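PDB 3A0C: Mannose/sialic acid-binding lectin, which probably binds carbohydrate, as a mannose- and sialic acid-binding lectin of the bulb-type family with reported anti-HIV activity. Local coordinates for residues His14-Met26 with Tyr85-Ile97. Residues are numbered along the deposited sequence; the frame is centred on the assembly and turned at random.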
loop_
_atom_site.group_PDB
_atom_site.type_symbol
_atom_site.label_atom_id
_atom_site.label_comp_id
_atom_site.label_asym_id
_atom_site.label_seq_id
_atom_site.Cartn_x
_atom_site.Cartn_y
_atom_site.Cartn_z
ATOM N N HIS A 14 0.260 -16.133 -7.530
ATOM C CA HIS A 14 0.888 -14.937 -6.954
ATOM C C HIS A 14 0.260 -14.489 -5.632
ATOM O O HIS A 14 -0.907 -14.775 -5.360
ATOM C CB HIS A 14 0.855 -13.770 -7.944
ATOM C CG HIS A 14 1.646 -14.011 -9.188
ATOM N ND1 HIS A 14 1.965 -13.001 -10.068
ATOM C CD2 HIS A 14 2.122 -15.153 -9.736
ATOM C CE1 HIS A 14 2.596 -13.513 -11.109
ATOM N NE2 HIS A 14 2.703 -14.818 -10.932
ATOM N N SER A 15 1.031 -13.770 -4.822
ATOM C CA SER A 15 0.533 -13.327 -3.530
ATOM C C SER A 15 1.267 -12.119 -2.977
ATOM O O SER A 15 2.355 -11.768 -3.446
ATOM C CB SER A 15 0.672 -14.455 -2.521
ATOM O OG SER A 15 2.036 -14.756 -2.334
ATOM N N LEU A 16 0.656 -11.484 -1.981
ATOM C CA LEU A 16 1.248 -10.332 -1.294
ATOM C C LEU A 16 1.577 -10.900 0.075
ATOM O O LEU A 16 0.903 -11.820 0.539
ATOM C CB LEU A 16 0.238 -9.193 -1.135
ATOM C CG LEU A 16 -0.481 -8.661 -2.375
ATOM C CD1 LEU A 16 -1.340 -7.484 -1.953
ATOM C CD2 LEU A 16 0.508 -8.241 -3.435
ATOM N N GLU A 17 2.599 -10.377 0.731
ATOM C CA GLU A 17 2.947 -10.911 2.031
ATOM C C GLU A 17 3.442 -9.801 2.913
ATOM O O GLU A 17 4.140 -8.903 2.446
ATOM C CB GLU A 17 4.045 -11.952 1.883
ATOM C CG GLU A 17 3.816 -12.909 0.738
ATOM C CD GLU A 17 5.112 -13.321 0.069
ATOM O OE1 GLU A 17 6.042 -13.736 0.794
ATOM O OE2 GLU A 17 5.195 -13.232 -1.180
ATOM N N VAL A 18 3.086 -9.869 4.190
ATOM C CA VAL A 18 3.505 -8.862 5.157
ATOM C C VAL A 18 3.597 -9.542 6.522
ATOM O O VAL A 18 2.943 -10.557 6.758
ATOM C CB VAL A 18 2.494 -7.659 5.212
ATOM C CG1 VAL A 18 1.227 -8.072 5.927
ATOM C CG2 VAL A 18 3.132 -6.455 5.887
ATOM N N GLY A 19 4.426 -8.989 7.403
ATOM C CA GLY A 19 4.579 -9.550 8.732
ATOM C C GLY A 19 3.365 -9.259 9.595
ATOM O O GLY A 19 2.607 -8.320 9.310
ATOM N N PRO A 20 3.162 -10.023 10.684
ATOM C CA PRO A 20 3.997 -11.133 11.155
ATOM C C PRO A 20 4.008 -12.438 10.343
ATOM O O PRO A 20 5.070 -13.045 10.173
ATOM C CB PRO A 20 3.498 -11.343 12.580
ATOM C CG PRO A 20 2.057 -10.950 12.495
ATOM C CD PRO A 20 2.132 -9.689 11.686
ATOM N N SER A 21 2.849 -12.876 9.843
ATOM C CA SER A 21 2.769 -14.126 9.076
ATOM C C SER A 21 1.564 -14.139 8.130
ATOM O O SER A 21 0.794 -15.107 8.089
ATOM C CB SER A 21 2.680 -15.302 10.047
ATOM O OG SER A 21 1.659 -15.075 11.008
ATOM N N TYR A 22 1.428 -13.067 7.354
ATOM C CA TYR A 22 0.305 -12.908 6.436
ATOM C C TYR A 22 0.657 -13.074 4.954
ATOM O O TYR A 22 1.679 -12.575 4.486
ATOM C CB TYR A 22 -0.338 -11.532 6.680
ATOM C CG TYR A 22 -0.663 -11.263 8.139
ATOM C CD1 TYR A 22 -0.721 -9.957 8.630
ATOM C CD2 TYR A 22 -0.904 -12.311 9.028
ATOM C CE1 TYR A 22 -1.003 -9.700 9.967
ATOM C CE2 TYR A 22 -1.200 -12.067 10.364
ATOM C CZ TYR A 22 -1.244 -10.760 10.825
ATOM O OH TYR A 22 -1.541 -10.511 12.142
ATOM N N ARG A 23 -0.215 -13.780 4.235
ATOM C CA ARG A 23 -0.054 -14.023 2.805
ATOM C C ARG A 23 -1.417 -14.011 2.111
ATOM O O ARG A 23 -2.297 -14.804 2.427
ATOM C CB ARG A 23 0.593 -15.385 2.539
ATOM C CG ARG A 23 1.473 -15.907 3.646
ATOM C CD ARG A 23 1.059 -17.338 4.008
ATOM N NE ARG A 23 2.141 -18.091 4.645
ATOM C CZ ARG A 23 2.068 -19.379 4.962
ATOM N NH1 ARG A 23 0.960 -20.064 4.712
ATOM N NH2 ARG A 23 3.111 -19.986 5.506
ATOM N N LEU A 24 -1.571 -13.109 1.155
ATOM C CA LEU A 24 -2.800 -12.980 0.396
ATOM C C LEU A 24 -2.485 -13.590 -0.962
ATOM O O LEU A 24 -1.747 -12.998 -1.749
ATOM C CB LEU A 24 -3.154 -11.506 0.239
ATOM C CG LEU A 24 -4.463 -11.202 -0.470
ATOM C CD1 LEU A 24 -5.635 -11.807 0.295
ATOM C CD2 LEU A 24 -4.608 -9.709 -0.583
ATOM N N ILE A 25 -3.061 -14.755 -1.234
ATOM C CA ILE A 25 -2.789 -15.465 -2.475
ATOM C C ILE A 25 -3.941 -15.707 -3.453
ATOM O O ILE A 25 -5.085 -15.960 -3.063
ATOM C CB ILE A 25 -2.114 -16.832 -2.163
ATOM C CG1 ILE A 25 -1.772 -17.566 -3.461
ATOM C CG2 ILE A 25 -3.037 -17.692 -1.334
ATOM C CD1 ILE A 25 -0.925 -18.798 -3.261
ATOM N N MET A 26 -3.617 -15.609 -4.741
ATOM C CA MET A 26 -4.573 -15.859 -5.814
ATOM C C MET A 26 -4.268 -17.298 -6.215
ATOM O O MET A 26 -3.404 -17.549 -7.046
ATOM C CB MET A 26 -4.320 -14.910 -6.986
ATOM C CG MET A 26 -5.203 -15.145 -8.203
ATOM S SD MET A 26 -6.970 -14.892 -7.930
ATOM C CE MET A 26 -7.526 -16.603 -7.675
ATOM N N TYR A 85 -5.591 3.385 -7.961
ATOM C CA TYR A 85 -5.850 2.860 -6.623
ATOM C C TYR A 85 -4.812 1.815 -6.235
ATOM O O TYR A 85 -3.946 1.442 -7.045
ATOM C CB TYR A 85 -7.242 2.225 -6.562
ATOM C CG TYR A 85 -8.363 3.194 -6.831
ATOM C CD1 TYR A 85 -8.560 3.733 -8.108
ATOM C CD2 TYR A 85 -9.208 3.605 -5.802
ATOM C CE1 TYR A 85 -9.578 4.671 -8.353
ATOM C CE2 TYR A 85 -10.233 4.539 -6.028
ATOM C CZ TYR A 85 -10.410 5.070 -7.307
ATOM O OH TYR A 85 -11.409 5.992 -7.536
ATOM N N VAL A 86 -4.912 1.327 -5.001
ATOM C CA VAL A 86 -3.960 0.347 -4.503
ATOM C C VAL A 86 -4.656 -0.631 -3.548
ATOM O O VAL A 86 -5.561 -0.252 -2.808
ATOM C CB VAL A 86 -2.755 1.067 -3.760
ATOM C CG1 VAL A 86 -3.238 1.721 -2.455
ATOM C CG2 VAL A 86 -1.621 0.087 -3.496
ATOM N N LEU A 87 -4.232 -1.887 -3.590
ATOM C CA LEU A 87 -4.760 -2.939 -2.730
ATOM C C LEU A 87 -3.620 -3.220 -1.748
ATOM O O LEU A 87 -2.531 -3.623 -2.166
ATOM C CB LEU A 87 -5.053 -4.181 -3.571
ATOM C CG LEU A 87 -5.732 -5.401 -2.945
ATOM C CD1 LEU A 87 -5.874 -6.477 -4.007
ATOM C CD2 LEU A 87 -4.918 -5.943 -1.797
ATOM N N VAL A 88 -3.864 -3.020 -0.455
ATOM C CA VAL A 88 -2.827 -3.222 0.554
ATOM C C VAL A 88 -3.103 -4.305 1.616
ATOM O O VAL A 88 -4.134 -4.284 2.297
ATOM C CB VAL A 88 -2.523 -1.850 1.300
ATOM C CG1 VAL A 88 -1.430 -2.018 2.359
ATOM C CG2 VAL A 88 -2.122 -0.799 0.289
ATOM N N LEU A 89 -2.172 -5.254 1.733
ATOM C CA LEU A 89 -2.224 -6.293 2.764
ATOM C C LEU A 89 -1.432 -5.652 3.926
ATOM O O LEU A 89 -0.207 -5.471 3.847
ATOM C CB LEU A 89 -1.536 -7.575 2.291
ATOM C CG LEU A 89 -1.159 -8.584 3.395
ATOM C CD1 LEU A 89 -2.384 -9.033 4.202
ATOM C CD2 LEU A 89 -0.456 -9.777 2.748
ATOM N N GLN A 90 -2.141 -5.305 4.995
ATOM C CA GLN A 90 -1.560 -4.620 6.148
ATOM C C GLN A 90 -1.057 -5.492 7.290
ATOM O O GLN A 90 -1.538 -6.599 7.498
ATOM C CB GLN A 90 -2.588 -3.619 6.687
ATOM C CG GLN A 90 -3.020 -2.595 5.650
ATOM C CD GLN A 90 -4.088 -1.640 6.151
ATOM O OE1 GLN A 90 -4.342 -0.606 5.532
ATOM N NE2 GLN A 90 -4.721 -1.980 7.261
ATOM N N GLN A 91 -0.078 -4.973 8.025
ATOM C CA GLN A 91 0.468 -5.682 9.167
ATOM C C GLN A 91 -0.607 -5.941 10.237
ATOM O O GLN A 91 -0.415 -6.788 11.112
ATOM C CB GLN A 91 1.632 -4.899 9.769
ATOM C CG GLN A 91 2.962 -5.142 9.074
ATOM C CD GLN A 91 4.120 -4.336 9.678
ATOM O OE1 GLN A 91 4.453 -4.478 10.858
ATOM N NE2 GLN A 91 4.736 -3.486 8.863
ATOM N N ASP A 92 -1.731 -5.220 10.175
ATOM C CA ASP A 92 -2.826 -5.430 11.137
ATOM C C ASP A 92 -3.757 -6.507 10.562
ATOM O O ASP A 92 -4.841 -6.778 11.070
ATOM C CB ASP A 92 -3.575 -4.113 11.425
ATOM C CG ASP A 92 -4.565 -3.721 10.343
ATOM O OD1 ASP A 92 -4.513 -4.255 9.221
ATOM O OD2 ASP A 92 -5.412 -2.844 10.623
ATOM N N ARG A 93 -3.282 -7.114 9.480
ATOM C CA ARG A 93 -3.962 -8.187 8.775
ATOM C C ARG A 93 -5.196 -7.807 7.960
ATOM O O ARG A 93 -5.837 -8.680 7.369
ATOM C CB ARG A 93 -4.318 -9.323 9.746
ATOM C CG ARG A 93 -4.200 -10.713 9.096
ATOM C CD ARG A 93 -4.650 -11.833 10.022
ATOM N NE ARG A 93 -6.051 -11.684 10.396
ATOM C CZ ARG A 93 -6.708 -12.510 11.204
ATOM N NH1 ARG A 93 -6.111 -13.563 11.738
ATOM N NH2 ARG A 93 -7.969 -12.269 11.493
ATOM N N ASN A 94 -5.538 -6.526 7.911
ATOM C CA ASN A 94 -6.698 -6.104 7.129
ATOM C C ASN A 94 -6.198 -5.851 5.710
ATOM O O ASN A 94 -5.086 -5.397 5.526
ATOM C CB ASN A 94 -7.313 -4.821 7.727
ATOM C CG ASN A 94 -8.733 -4.521 7.206
ATOM O OD1 ASN A 94 -9.346 -5.303 6.490
ATOM N ND2 ASN A 94 -9.254 -3.373 7.593
ATOM N N VAL A 95 -7.012 -6.187 4.714
ATOM C CA VAL A 95 -6.675 -5.983 3.307
ATOM C C VAL A 95 -7.579 -4.877 2.788
ATOM O O VAL A 95 -8.789 -5.056 2.651
ATOM C CB VAL A 95 -6.903 -7.263 2.493
ATOM C CG1 VAL A 95 -6.717 -6.976 1.012
ATOM C CG2 VAL A 95 -5.928 -8.350 2.972
ATOM N N VAL A 96 -6.968 -3.732 2.482
ATOM C CA VAL A 96 -7.684 -2.536 2.065
ATOM C C VAL A 96 -7.344 -1.972 0.684
ATOM O O VAL A 96 -6.200 -2.029 0.228
ATOM C CB VAL A 96 -7.435 -1.412 3.110
ATOM C CG1 VAL A 96 -8.379 -0.257 2.891
ATOM C CG2 VAL A 96 -7.561 -1.978 4.513
ATOM N N ILE A 97 -8.364 -1.418 0.035
ATOM C CA ILE A 97 -8.217 -0.768 -1.267
ATOM C C ILE A 97 -8.310 0.736 -0.978
ATOM O O ILE A 97 -9.269 1.199 -0.340
ATOM C CB ILE A 97 -9.366 -1.155 -2.258
ATOM C CG1 ILE A 97 -9.280 -2.640 -2.624
ATOM C CG2 ILE A 97 -9.295 -0.306 -3.524
ATOM C CD1 ILE A 97 -10.350 -3.108 -3.616
HETATM O O HOH W 1 -1.875 -8.194 12.879
#
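The aliphatic part of R93 lies across one face of the Y22 ring, with CG of R93 3.3 Å from the ring centroid and only 6° off its normal, a CH-pi contact. R93 is bent at chi3 (61°), and its guanidinium plane lies 65° from that of the ring. On the opposite face, P20 N sits toward the rim, while backbone carbonyl oxygens of Q90 and Q91 lie at the edge; Y22 CE1 comes within 3.2 Å of Q91 O. A water near the ring plane links Y22 OH to Q91 O, donating to the latter at 2.7 Å. Beside the ring, L89 packs against the face of the hairpin 14-26: its CD2 presses against L16 O at 3.3 Å, and its CG meets V18 CG1 at 3.5 Å. Deeper in, L24 CD2 touches both L87 CD2 and V95 CG1, meeting the valine tip to tip. No direct hydrogen bond joins the segments; this is packing between hairpins from two sheets of the beta-prism II fold, and their leucines and valines contribute to its hydrophobic core. G19 O, buried against Q91 CG, has no hydrogen-bond partner in the model, though Q91 CA offers a CA-H...O contact. Further out, a type I turn from Q90 to R93 presents the arginine, whose NH1 forms a salt bridge with D36. D92 OD1 braces this turn by accepting hydrogen bonds from Q90 NE2 (3.0 Å) and N94 N from opposite faces of the carboxylate, the latter forming an Asx turn; Q90 OE1 is hydrogen-bonded to Y98 OH. Beyond N94, V96 and I97 pair with an antiparallel strand of the second subunit.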